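Local coordinates for putative cytochrome P450 154A1 (Streptomyces coelicolor, PDB 1ODO), which is a putative bacterial cytochrome P450, a mostly helical protein that holds a protoporphyrin IX with iron and, in this crystal, 4-phenyl-1H-imidazole, at residues Val9-His21 with Leu387-Gln399. Numbering follows the deposited sequence.
Sequences VLDPTGADHHTEH and LPPVPSLISNGHQ
L393 reaches across to L10, D11 and E20, and as a whole residue it loses more surface to the other segment than any other. Its CB lies 3.7 Å from D11 O. With CG anti to the backbone N (chi1 170°), CG and CD1 stay beside that carbonyl too. CD1 comes 3.7 Å from L10 CB and 3.5 Å from E20 OE1, while the second methyl, CD2, rests 3.8 Å from L10 CB. Leucine suits this place because its forked end packs on L10 and on V35 of strand 30-35; E20 OE1 merely lies against CD1, the carboxylate bonding H291 through OE2.

Farther along, the type I beta turn D11-G14 meets P391 and S392 backbone to backbone. P391 CA points its hydrogen at T13 O, 3.3 Å away, and G14 CA does likewise toward S392 O. Glycine fits twice over: its phi is positive, and a CB would collide with S392 O. Aspartate suits position 11 because OD1 accepts from T13 N, an Asx turn, and from T13 OG1, while OD2 takes A15 N. One water donates to T13 O at 2.6 Å and, weakly, to P389 O.

Segment 387-399, a loop between strands 379-380 and 402-404, brings the N396 side chain about 9 Å from the haem. N396 OD1 sits over one face of the H17 ring, 3.3 Å from NE2, the planes 56° apart. Histidine and asparagine suit this spot because H17 NE2 and N396 ND2 both donate to E286 OE1; ND2 also reaches P287 O. With no clear direct hydrogen bond, the join relies on apolar contact, CA-H...O approaches, water and shared E286.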
loop_
_atom_site.group_PDB
_atom_site.type_symbol
_atom_site.label_atom_id
_atom_site.label_comp_id
_atom_site.label_asym_id
_atom_site.label_seq_id
_atom_site.Cartn_x
_atom_site.Cartn_y
_atom_site.Cartn_z
ATOM N N VAL A 9 6.363 12.045 -18.397
ATOM C CA VAL A 9 6.880 12.202 -17.043
ATOM C C VAL A 9 5.789 12.230 -15.980
ATOM O O VAL A 9 4.957 13.132 -15.951
ATOM C CB VAL A 9 7.724 13.488 -16.925
ATOM C CG1 VAL A 9 8.342 13.576 -15.533
ATOM C CG2 VAL A 9 8.810 13.492 -17.986
ATOM N N LEU A 10 5.797 11.229 -15.104
ATOM C CA LEU A 10 4.803 11.149 -14.040
ATOM C C LEU A 10 5.165 12.142 -12.935
ATOM O O LEU A 10 6.310 12.206 -12.495
ATOM C CB LEU A 10 4.738 9.723 -13.487
ATOM C CG LEU A 10 4.426 8.645 -14.535
ATOM C CD1 LEU A 10 4.269 7.298 -13.849
ATOM C CD2 LEU A 10 3.151 9.008 -15.291
ATOM N N ASP A 11 4.174 12.917 -12.506
ATOM C CA ASP A 11 4.330 13.927 -11.463
ATOM C C ASP A 11 4.736 13.341 -10.105
ATOM O O ASP A 11 3.957 12.640 -9.464
ATOM C CB ASP A 11 3.012 14.706 -11.356
ATOM C CG ASP A 11 3.042 15.792 -10.302
ATOM O OD1 ASP A 11 4.132 16.150 -9.812
ATOM O OD2 ASP A 11 1.951 16.300 -9.972
ATOM N N PRO A 12 5.967 13.637 -9.646
ATOM C CA PRO A 12 6.464 13.129 -8.360
ATOM C C PRO A 12 5.662 13.612 -7.151
ATOM O O PRO A 12 5.727 13.007 -6.084
ATOM C CB PRO A 12 7.906 13.645 -8.309
ATOM C CG PRO A 12 8.272 13.841 -9.749
ATOM C CD PRO A 12 7.010 14.419 -10.335
ATOM N N THR A 13 4.918 14.701 -7.313
ATOM C CA THR A 13 4.117 15.242 -6.212
ATOM C C THR A 13 2.701 14.674 -6.141
ATOM O O THR A 13 1.966 14.958 -5.194
ATOM C CB THR A 13 4.007 16.781 -6.298
ATOM O OG1 THR A 13 3.165 17.145 -7.399
ATOM C CG2 THR A 13 5.383 17.396 -6.501
ATOM N N GLY A 14 2.325 13.880 -7.142
ATOM C CA GLY A 14 0.998 13.281 -7.180
ATOM C C GLY A 14 -0.130 14.285 -7.009
ATOM O O GLY A 14 -1.158 13.982 -6.402
ATOM N N ALA A 15 0.054 15.475 -7.574
ATOM C CA ALA A 15 -0.928 16.551 -7.488
ATOM C C ALA A 15 -2.308 16.333 -8.104
ATOM O O ALA A 15 -3.283 16.939 -7.654
ATOM C CB ALA A 15 -0.318 17.840 -8.050
ATOM N N ASP A 16 -2.409 15.487 -9.122
ATOM C CA ASP A 16 -3.704 15.248 -9.753
ATOM C C ASP A 16 -3.734 13.863 -10.390
ATOM O O ASP A 16 -3.638 13.730 -11.615
ATOM C CB ASP A 16 -3.949 16.322 -10.817
ATOM C CG ASP A 16 -5.327 16.230 -11.439
ATOM O OD1 ASP A 16 -6.123 15.359 -11.027
ATOM O OD2 ASP A 16 -5.617 17.039 -12.343
ATOM N N HIS A 17 -3.882 12.838 -9.556
ATOM C CA HIS A 17 -3.912 11.470 -10.049
ATOM C C HIS A 17 -5.095 11.123 -10.947
ATOM O O HIS A 17 -4.979 10.238 -11.792
ATOM C CB HIS A 17 -3.801 10.475 -8.880
ATOM C CG HIS A 17 -5.030 10.370 -8.030
ATOM N ND1 HIS A 17 -5.547 11.436 -7.326
ATOM C CD2 HIS A 17 -5.820 9.308 -7.739
ATOM C CE1 HIS A 17 -6.601 11.037 -6.635
ATOM N NE2 HIS A 17 -6.788 9.748 -6.868
ATOM N N HIS A 18 -6.224 11.810 -10.781
ATOM C CA HIS A 18 -7.388 11.521 -11.621
ATOM C C HIS A 18 -7.081 11.884 -13.068
ATOM O O HIS A 18 -7.421 11.143 -13.991
ATOM C CB HIS A 18 -8.620 12.305 -11.166
ATOM C CG HIS A 18 -9.161 11.865 -9.843
ATOM N ND1 HIS A 18 -9.204 10.541 -9.463
ATOM C CD2 HIS A 18 -9.717 12.567 -8.828
ATOM C CE1 HIS A 18 -9.763 10.446 -8.270
ATOM N NE2 HIS A 18 -10.084 11.661 -7.863
ATOM N N THR A 19 -6.456 13.037 -13.275
ATOM C CA THR A 19 -6.120 13.447 -14.630
ATOM C C THR A 19 -5.039 12.500 -15.131
ATOM O O THR A 19 -5.029 12.108 -16.297
ATOM C CB THR A 19 -5.593 14.889 -14.680
ATOM O OG1 THR A 19 -6.645 15.788 -14.314
ATOM C CG2 THR A 19 -5.106 15.232 -16.090
ATOM N N GLU A 20 -4.132 12.123 -14.235
ATOM C CA GLU A 20 -3.053 11.215 -14.603
ATOM C C GLU A 20 -3.623 9.898 -15.139
ATOM O O GLU A 20 -3.100 9.342 -16.106
ATOM C CB GLU A 20 -2.154 10.937 -13.396
ATOM C CG GLU A 20 -1.046 9.927 -13.680
ATOM C CD GLU A 20 -0.159 9.685 -12.479
ATOM O OE1 GLU A 20 0.866 10.391 -12.336
ATOM O OE2 GLU A 20 -0.496 8.794 -11.672
ATOM N N HIS A 21 -4.687 9.395 -14.514
ATOM C CA HIS A 21 -5.292 8.140 -14.967
ATOM C C HIS A 21 -5.681 8.259 -16.437
ATOM O O HIS A 21 -5.385 7.384 -17.248
ATOM C CB HIS A 21 -6.575 7.806 -14.193
ATOM C CG HIS A 21 -6.377 7.577 -12.729
ATOM N ND1 HIS A 21 -5.171 7.190 -12.189
ATOM C CD2 HIS A 21 -7.251 7.641 -11.696
ATOM C CE1 HIS A 21 -5.308 7.026 -10.885
ATOM N NE2 HIS A 21 -6.561 7.292 -10.560
ATOM N N LEU A 387 -9.004 19.358 0.211
ATOM C CA LEU A 387 -8.025 18.574 0.952
ATOM C C LEU A 387 -7.002 18.040 -0.044
ATOM O O LEU A 387 -7.269 17.082 -0.769
ATOM C CB LEU A 387 -8.714 17.420 1.689
ATOM C CG LEU A 387 -9.791 17.828 2.704
ATOM C CD1 LEU A 387 -10.431 16.590 3.307
ATOM C CD2 LEU A 387 -9.169 18.682 3.801
ATOM N N PRO A 388 -5.814 18.661 -0.090
ATOM C CA PRO A 388 -4.741 18.259 -1.001
ATOM C C PRO A 388 -4.252 16.835 -0.767
ATOM O O PRO A 388 -4.309 16.316 0.349
ATOM C CB PRO A 388 -3.660 19.304 -0.741
ATOM C CG PRO A 388 -3.848 19.606 0.719
ATOM C CD PRO A 388 -5.353 19.720 0.826
ATOM N N PRO A 389 -3.758 16.184 -1.825
ATOM C CA PRO A 389 -3.266 14.811 -1.710
ATOM C C PRO A 389 -1.873 14.710 -1.108
ATOM O O PRO A 389 -1.077 15.652 -1.178
ATOM C CB PRO A 389 -3.285 14.326 -3.154
ATOM C CG PRO A 389 -2.868 15.566 -3.903
ATOM C CD PRO A 389 -3.698 16.652 -3.223
ATOM N N VAL A 390 -1.589 13.564 -0.497
ATOM C CA VAL A 390 -0.283 13.340 0.099
ATOM C C VAL A 390 0.666 13.486 -1.098
ATOM O O VAL A 390 0.365 13.003 -2.191
ATOM C CB VAL A 390 -0.183 11.911 0.672
ATOM C CG1 VAL A 390 1.267 11.556 0.960
ATOM C CG2 VAL A 390 -1.018 11.808 1.943
ATOM N N PRO A 391 1.804 14.172 -0.917
ATOM C CA PRO A 391 2.771 14.368 -2.006
ATOM C C PRO A 391 3.487 13.075 -2.381
ATOM O O PRO A 391 4.609 12.829 -1.942
ATOM C CB PRO A 391 3.732 15.411 -1.430
ATOM C CG PRO A 391 2.903 16.120 -0.393
ATOM C CD PRO A 391 2.177 14.980 0.255
ATOM N N SER A 392 2.834 12.251 -3.197
ATOM C CA SER A 392 3.429 10.990 -3.609
ATOM C C SER A 392 2.829 10.451 -4.901
ATOM O O SER A 392 1.619 10.538 -5.129
ATOM C CB SER A 392 3.248 9.946 -2.502
ATOM O OG SER A 392 3.823 8.701 -2.868
ATOM N N LEU A 393 3.695 9.896 -5.740
ATOM C CA LEU A 393 3.282 9.325 -7.012
ATOM C C LEU A 393 2.776 7.911 -6.709
ATOM O O LEU A 393 2.049 7.312 -7.496
ATOM C CB LEU A 393 4.484 9.267 -7.959
ATOM C CG LEU A 393 4.361 8.500 -9.278
ATOM C CD1 LEU A 393 3.274 9.120 -10.148
ATOM C CD2 LEU A 393 5.702 8.542 -10.000
ATOM N N ILE A 394 3.161 7.395 -5.544
ATOM C CA ILE A 394 2.760 6.056 -5.126
ATOM C C ILE A 394 1.556 6.055 -4.178
ATOM O O ILE A 394 0.518 5.469 -4.489
ATOM C CB ILE A 394 3.946 5.322 -4.450
ATOM C CG1 ILE A 394 5.124 5.241 -5.431
ATOM C CG2 ILE A 394 3.521 3.922 -4.015
ATOM C CD1 ILE A 394 6.374 4.618 -4.850
ATOM N N SER A 395 1.692 6.710 -3.027
ATOM C CA SER A 395 0.600 6.767 -2.052
ATOM C C SER A 395 -0.566 7.639 -2.502
ATOM O O SER A 395 -0.366 8.724 -3.044
ATOM C CB SER A 395 1.117 7.280 -0.705
ATOM O OG SER A 395 2.033 6.364 -0.139
ATOM N N ASN A 396 -1.785 7.158 -2.254
ATOM C CA ASN A 396 -2.999 7.873 -2.627
ATOM C C ASN A 396 -3.860 8.166 -1.392
ATOM O O ASN A 396 -4.638 7.325 -0.943
ATOM C CB ASN A 396 -3.791 7.043 -3.647
ATOM C CG ASN A 396 -5.112 7.689 -4.043
ATOM O OD1 ASN A 396 -5.247 8.913 -4.043
ATOM N ND2 ASN A 396 -6.089 6.860 -4.412
ATOM N N GLY A 397 -3.704 9.364 -0.842
ATOM C CA GLY A 397 -4.475 9.744 0.330
ATOM C C GLY A 397 -4.515 11.252 0.484
ATOM O O GLY A 397 -3.922 11.973 -0.317
ATOM N N HIS A 398 -5.228 11.729 1.501
ATOM C CA HIS A 398 -5.334 13.162 1.751
ATOM C C HIS A 398 -4.326 13.525 2.832
ATOM O O HIS A 398 -4.051 12.724 3.719
ATOM C CB HIS A 398 -6.746 13.533 2.232
ATOM C CG HIS A 398 -7.829 13.223 1.244
ATOM N ND1 HIS A 398 -8.482 12.008 1.208
ATOM C CD2 HIS A 398 -8.365 13.968 0.247
ATOM C CE1 HIS A 398 -9.372 12.019 0.231
ATOM N NE2 HIS A 398 -9.320 13.196 -0.367
ATOM N N GLN A 399 -3.768 14.728 2.761
ATOM C CA GLN A 399 -2.795 15.152 3.761
ATOM C C GLN A 399 -3.452 15.232 5.134
ATOM O O GLN A 399 -2.808 15.021 6.162
ATOM C CB GLN A 399 -2.209 16.511 3.377
ATOM C CG GLN A 399 -1.247 16.442 2.200
ATOM C CD GLN A 399 -0.665 17.797 1.841
ATOM O OE1 GLN A 399 -0.345 18.597 2.718
ATOM N NE2 GLN A 399 -0.512 18.052 0.549
HETATM O O HOH W 1 0.761 16.763 -3.685
#